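Local coordinates for protein TbpB (Actinobacillus pleuropneumoniae, PDB 3HOL) that probably binds host transferrin at the bacterial surface as the lipoprotein component of a receptor for iron acquisition, at residues 124-129 with 194-199; 248-253 with 257-262. One frame throughout, in Å; residues are numbered along the deposited sequence.

Contact 1: 124-129 with 194-199; sequences GSWDFT and TIYTVN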
loop_
_atom_site.group_PDB
_atom_site.type_symbol
_atom_site.label_atom_id
_atom_site.label_comp_id
_atom_site.label_asym_id
_atom_site.label_seq_id
_atom_site.Cartn_x
_atom_site.Cartn_y
_atom_site.Cartn_z
ATOM N N GLY A 124 -12.441 -17.218 -4.044
ATOM C CA GLY A 124 -11.539 -17.759 -3.022
ATOM C C GLY A 124 -12.293 -18.287 -1.812
ATOM O O GLY A 124 -13.342 -18.917 -1.960
ATOM N N SER A 125 -11.732 -18.082 -0.607
ATOM C CA SER A 125 -12.328 -18.640 0.606
ATOM C C SER A 125 -12.486 -17.556 1.640
ATOM O O SER A 125 -12.100 -16.422 1.416
ATOM C CB SER A 125 -11.434 -19.726 1.221
ATOM O OG SER A 125 -10.183 -19.158 1.645
ATOM N N TRP A 126 -13.094 -17.912 2.765
ATOM C CA TRP A 126 -13.084 -17.017 3.909
ATOM C C TRP A 126 -12.952 -17.924 5.141
ATOM O O TRP A 126 -13.115 -19.144 5.023
ATOM C CB TRP A 126 -14.315 -16.109 3.938
ATOM C CG TRP A 126 -15.704 -16.801 4.127
ATOM C CD1 TRP A 126 -16.407 -17.544 3.190
ATOM C CD2 TRP A 126 -16.541 -16.733 5.284
ATOM N NE1 TRP A 126 -17.613 -17.970 3.728
ATOM C CE2 TRP A 126 -17.713 -17.486 5.008
ATOM C CE3 TRP A 126 -16.398 -16.138 6.548
ATOM C CZ2 TRP A 126 -18.733 -17.653 5.939
ATOM C CZ3 TRP A 126 -17.430 -16.297 7.487
ATOM C CH2 TRP A 126 -18.588 -17.059 7.167
ATOM N N ASP A 127 -12.576 -17.324 6.270
ATOM C CA ASP A 127 -12.358 -18.004 7.530
ATOM C C ASP A 127 -12.777 -17.019 8.619
ATOM O O ASP A 127 -12.959 -15.827 8.331
ATOM C CB ASP A 127 -10.861 -18.344 7.669
ATOM C CG ASP A 127 -10.481 -19.572 6.838
ATOM O OD1 ASP A 127 -10.907 -20.664 7.232
ATOM O OD2 ASP A 127 -9.758 -19.411 5.814
ATOM N N PHE A 128 -12.901 -17.493 9.858
ATOM C CA PHE A 128 -13.418 -16.661 10.935
ATOM C C PHE A 128 -13.062 -17.251 12.263
ATOM O O PHE A 128 -12.750 -18.463 12.368
ATOM C CB PHE A 128 -14.974 -16.525 10.891
ATOM C CG PHE A 128 -15.728 -17.855 11.016
ATOM C CD1 PHE A 128 -16.066 -18.378 12.268
ATOM C CD2 PHE A 128 -16.130 -18.558 9.880
ATOM C CE1 PHE A 128 -16.751 -19.613 12.372
ATOM C CE2 PHE A 128 -16.803 -19.779 9.983
ATOM C CZ PHE A 128 -17.114 -20.295 11.241
ATOM N N THR A 129 -13.154 -16.395 13.285
ATOM C CA THR A 129 -13.279 -16.895 14.665
ATOM C C THR A 129 -14.442 -16.170 15.331
ATOM O O THR A 129 -14.623 -14.964 15.104
ATOM C CB THR A 129 -11.969 -16.781 15.523
ATOM O OG1 THR A 129 -12.251 -17.185 16.879
ATOM C CG2 THR A 129 -11.364 -15.316 15.545
ATOM N N THR A 194 -25.872 -18.608 1.520
ATOM C CA THR A 194 -25.251 -17.288 1.650
ATOM C C THR A 194 -25.226 -16.847 3.112
ATOM O O THR A 194 -26.245 -16.893 3.796
ATOM C CB THR A 194 -25.988 -16.268 0.803
ATOM O OG1 THR A 194 -26.012 -16.748 -0.536
ATOM C CG2 THR A 194 -25.275 -14.875 0.841
ATOM N N ILE A 195 -24.060 -16.411 3.588
ATOM C CA ILE A 195 -23.910 -16.089 4.998
ATOM C C ILE A 195 -23.811 -14.563 5.171
ATOM O O ILE A 195 -24.439 -13.999 6.048
ATOM C CB ILE A 195 -22.693 -16.828 5.653
ATOM C CG1 ILE A 195 -22.718 -18.358 5.390
ATOM C CG2 ILE A 195 -22.641 -16.560 7.174
ATOM C CD1 ILE A 195 -23.977 -19.145 6.005
ATOM N N TYR A 196 -23.022 -13.906 4.317
ATOM C CA TYR A 196 -22.959 -12.463 4.267
ATOM C C TYR A 196 -22.995 -12.008 2.826
ATOM O O TYR A 196 -22.516 -12.717 1.915
ATOM C CB TYR A 196 -21.636 -11.957 4.866
ATOM C CG TYR A 196 -21.404 -12.320 6.322
ATOM C CD1 TYR A 196 -21.805 -11.447 7.345
ATOM C CD2 TYR A 196 -20.738 -13.494 6.671
ATOM C CE1 TYR A 196 -21.594 -11.753 8.688
ATOM C CE2 TYR A 196 -20.491 -13.807 8.024
ATOM C CZ TYR A 196 -20.959 -12.934 9.029
ATOM O OH TYR A 196 -20.741 -13.195 10.372
ATOM N N THR A 197 -23.495 -10.800 2.614
ATOM C CA THR A 197 -23.183 -10.111 1.383
ATOM C C THR A 197 -22.262 -8.986 1.764
ATOM O O THR A 197 -22.246 -8.548 2.915
ATOM C CB THR A 197 -24.448 -9.561 0.674
ATOM O OG1 THR A 197 -25.177 -8.733 1.592
ATOM C CG2 THR A 197 -25.350 -10.735 0.194
ATOM N N VAL A 198 -21.465 -8.529 0.805
ATOM C CA VAL A 198 -20.514 -7.467 1.069
ATOM C C VAL A 198 -20.617 -6.320 0.008
ATOM O O VAL A 198 -21.049 -6.536 -1.130
ATOM C CB VAL A 198 -19.046 -7.989 1.113
ATOM C CG1 VAL A 198 -18.827 -9.082 2.198
ATOM C CG2 VAL A 198 -18.636 -8.510 -0.186
ATOM N N ASN A 199 -20.248 -5.124 0.430
ATOM C CA ASN A 199 -20.276 -3.931 -0.418
ATOM C C ASN A 199 -19.109 -3.096 0.010
ATOM O O ASN A 199 -18.890 -2.931 1.219
ATOM C CB ASN A 199 -21.553 -3.140 -0.183
ATOM C CG ASN A 199 -22.744 -3.817 -0.771
ATOM O OD1 ASN A 199 -23.097 -3.574 -1.934
ATOM N ND2 ASN A 199 -23.355 -4.728 -0.010
#
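W126 meets I195 and Y196 across the interior of a beta barrel, and the evidence that this is a contact of side chains alone is direct: no hydrogen bond links 124-129 to 194-199, and the nearest CA atoms, those of W126 and Y196, are 10.9 Å apart. The aromatic part is an offset edge-to-face pair. The Y196 ring turns its edge toward the six-membered ring of W126, with planes at 89° and centroids 5.8 Å apart. W126 CH2 lies in the plane of the tyrosine ring, 3.9 Å from Y196 CE2. The torsion of W126 explains its reach: CG stands between the backbone N and the carbonyl carbon (chi1 65°), and the indole projects off its strand with the benzo end leading.

The aliphatic part belongs to I195, whose branch point faces the same end of the indole. I195 CB lies 4.1 Å from W126 CZ2, and I195 CG2 comes equally near W126 CH2. Two consecutive residues can both point at one tryptophan because they form a classic beta bulge opposite L188, which breaks the usual alternation of sides.

Polar bonding comes from a third strand, where the carbonyl O of S189 accepts a hydrogen bond from W126 NE1 and so helps fix the rotation of the indole. Among the neighbouring strands, 183-190 pairs with 193-203 and sends L188 against W126, while F261 of strand 257-265 also touches the indole; Y196 in turn packs on A211 of strand 206-213 and on L257.

Contact 2: 248-253 with 257-262; sequences GKFVAN and LFAVFS
The backbones of G248 and F261 exchange two hydrogen bonds at one end of an antiparallel beta hairpin, 245-251 with 257-265, in a beta barrel of the transferrin-binding-protein-B family. The axes of 248-251 and 257-262 approach to 4.7 Å, with N-to-C directions at 164°. G248 with F261 and F250 with A259 are hydrogen-bonded pairs; K249 with V260 and V251 with F258 are non-hydrogen-bonded. The two hydrogen-bonded pairs carry four N-H...O bonds, among them A259 N to F250 O at 2.9 Å. A252 N, just past the strand, adds a fifth bond to L257 O.

Side chains then divide between the two faces of the sheet. On the face of F250, A259 and F261, two CH-pi contacts form along the hairpin. A259 CB sits over the F250 ring, 3.6 Å from its centroid, and the F261 ring lies over the backbone of G248, with G248 CA 4.0 Å from the ring centroid. Having no side chain, G248 lets this ring lie directly on its backbone, F261 CZ being 3.6 Å from G248 C. Both phenylalanines have CG between the backbone N and the carbonyl carbon (chi1 68° and 48°), which folds each ring back over the partner strand.

On the other face, the chain of K249 runs past F258, K249 CD lying 3.7 Å from F258 CE1, before its amine leads away to a cation-pi contact with Y30. Beside the same F258 ring, V251 CG2 approaches F258 CD1 to 4.0 Å. Farther out, Y196 meets F250 edge-to-face and F175 meets the F261 ring, while the backbone N of V251 donates to S233 OG.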
loop_
_atom_site.group_PDB
_atom_site.type_symbol
_atom_site.label_atom_id
_atom_site.label_comp_id
_atom_site.label_asym_id
_atom_site.label_seq_id
_atom_site.Cartn_x
_atom_site.Cartn_y
_atom_site.Cartn_z
ATOM N N GLY A 248 -8.723 -9.474 2.779
ATOM C CA GLY A 248 -9.200 -8.485 3.770
ATOM C C GLY A 248 -9.925 -9.103 4.925
ATOM O O GLY A 248 -9.859 -10.329 5.148
ATOM N N LYS A 249 -10.595 -8.250 5.703
ATOM C CA LYS A 249 -11.199 -8.729 6.952
ATOM C C LYS A 249 -12.379 -7.853 7.313
ATOM O O LYS A 249 -12.534 -6.733 6.785
ATOM C CB LYS A 249 -10.168 -8.705 8.116
ATOM C CG LYS A 249 -9.981 -7.290 8.730
ATOM C CD LYS A 249 -8.822 -7.268 9.756
ATOM C CE LYS A 249 -8.819 -5.990 10.617
ATOM N NZ LYS A 249 -8.762 -4.756 9.726
ATOM N N PHE A 250 -13.212 -8.355 8.212
ATOM C CA PHE A 250 -14.129 -7.469 8.878
ATOM C C PHE A 250 -14.361 -7.921 10.311
ATOM O O PHE A 250 -14.090 -9.097 10.679
ATOM C CB PHE A 250 -15.469 -7.299 8.133
ATOM C CG PHE A 250 -16.330 -8.536 8.095
ATOM C CD1 PHE A 250 -17.089 -8.895 9.183
ATOM C CD2 PHE A 250 -16.428 -9.294 6.919
ATOM C CE1 PHE A 250 -17.929 -10.027 9.147
ATOM C CE2 PHE A 250 -17.286 -10.436 6.848
ATOM C CZ PHE A 250 -18.025 -10.808 7.986
ATOM N N VAL A 251 -14.883 -6.995 11.106
ATOM C CA VAL A 251 -15.258 -7.327 12.499
ATOM C C VAL A 251 -16.741 -7.029 12.725
ATOM O O VAL A 251 -17.214 -5.931 12.379
ATOM C CB VAL A 251 -14.396 -6.555 13.515
ATOM C CG1 VAL A 251 -14.575 -7.122 14.986
ATOM C CG2 VAL A 251 -12.937 -6.527 13.087
ATOM N N ALA A 252 -17.481 -7.985 13.304
ATOM C CA ALA A 252 -18.900 -7.748 13.630
ATOM C C ALA A 252 -19.015 -6.479 14.514
ATOM O O ALA A 252 -18.133 -6.228 15.367
ATOM C CB ALA A 252 -19.482 -8.982 14.360
ATOM N N ASN A 253 -20.077 -5.696 14.314
ATOM C CA ASN A 253 -20.265 -4.466 15.061
ATOM C C ASN A 253 -20.386 -4.705 16.587
ATOM O O ASN A 253 -19.984 -3.862 17.346
ATOM C CB ASN A 253 -21.440 -3.653 14.523
ATOM C CG ASN A 253 -21.210 -3.166 13.123
ATOM O OD1 ASN A 253 -20.062 -2.998 12.649
ATOM N ND2 ASN A 253 -22.314 -2.940 12.426
ATOM N N LEU A 257 -17.539 -11.631 16.033
ATOM C CA LEU A 257 -16.973 -12.364 14.893
ATOM C C LEU A 257 -15.886 -11.556 14.216
ATOM O O LEU A 257 -15.997 -10.319 14.105
ATOM C CB LEU A 257 -18.077 -12.764 13.912
ATOM C CG LEU A 257 -17.580 -13.984 13.144
ATOM C CD1 LEU A 257 -18.346 -15.281 13.453
ATOM C CD2 LEU A 257 -17.471 -13.640 11.681
ATOM N N PHE A 258 -14.817 -12.251 13.811
ATOM C CA PHE A 258 -13.723 -11.686 13.017
ATOM C C PHE A 258 -13.593 -12.579 11.816
ATOM O O PHE A 258 -13.342 -13.765 11.959
ATOM C CB PHE A 258 -12.440 -11.709 13.861
ATOM C CG PHE A 258 -11.184 -11.211 13.169
ATOM C CD1 PHE A 258 -10.796 -9.861 13.266
ATOM C CD2 PHE A 258 -10.305 -12.112 12.532
ATOM C CE1 PHE A 258 -9.590 -9.416 12.727
ATOM C CE2 PHE A 258 -9.109 -11.676 11.960
ATOM C CZ PHE A 258 -8.739 -10.331 12.065
ATOM N N ALA A 259 -13.790 -12.018 10.629
ATOM C CA ALA A 259 -13.756 -12.781 9.403
ATOM C C ALA A 259 -12.599 -12.317 8.525
ATOM O O ALA A 259 -12.259 -11.151 8.513
ATOM C CB ALA A 259 -15.109 -12.592 8.652
ATOM N N VAL A 260 -11.991 -13.225 7.782
ATOM C CA VAL A 260 -10.924 -12.896 6.825
ATOM C C VAL A 260 -11.236 -13.564 5.493
ATOM O O VAL A 260 -12.001 -14.512 5.447
ATOM C CB VAL A 260 -9.488 -13.391 7.271
ATOM C CG1 VAL A 260 -9.015 -12.689 8.570
ATOM C CG2 VAL A 260 -9.466 -14.957 7.499
ATOM N N PHE A 261 -10.634 -13.076 4.406
ATOM C CA PHE A 261 -10.908 -13.671 3.094
ATOM C C PHE A 261 -9.758 -13.378 2.162
ATOM O O PHE A 261 -8.977 -12.466 2.390
ATOM C CB PHE A 261 -12.255 -13.159 2.516
ATOM C CG PHE A 261 -12.422 -11.662 2.592
ATOM C CD1 PHE A 261 -11.942 -10.828 1.582
ATOM C CD2 PHE A 261 -13.090 -11.085 3.663
ATOM C CE1 PHE A 261 -12.093 -9.437 1.658
ATOM C CE2 PHE A 261 -13.234 -9.686 3.750
ATOM C CZ PHE A 261 -12.735 -8.872 2.743
ATOM N N SER A 262 -9.605 -14.230 1.159
ATOM C CA SER A 262 -8.659 -13.976 0.066
ATOM C C SER A 262 -9.208 -14.644 -1.215
ATOM O O SER A 262 -9.939 -15.644 -1.160
ATOM C CB SER A 262 -7.265 -14.538 0.431
ATOM O OG SER A 262 -7.337 -15.931 0.725
#

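In the fold
Contacts 1 and 2 lie in the same curled antiparallel sheet, with centres about 8 Å apart. They join through the pairing of strand 119-133 with 257-265: V260 N lies 2.8 Å from D127 O, and T129 N lies 3.0 Å from F258 O, both probable hydrogen bonds. Both segments of contact 1 precede those of contact 2 in the sequence. Their modes differ: contact 2 joins neighbouring strands, whereas contact 1 spans strands that are not sheet partners. Packing adds to the junction, with W126 CB 3.2 Å from V260 O, and the aromatic side chains of W126, Y196, F250 and F261 let the two contacts share the barrel interior.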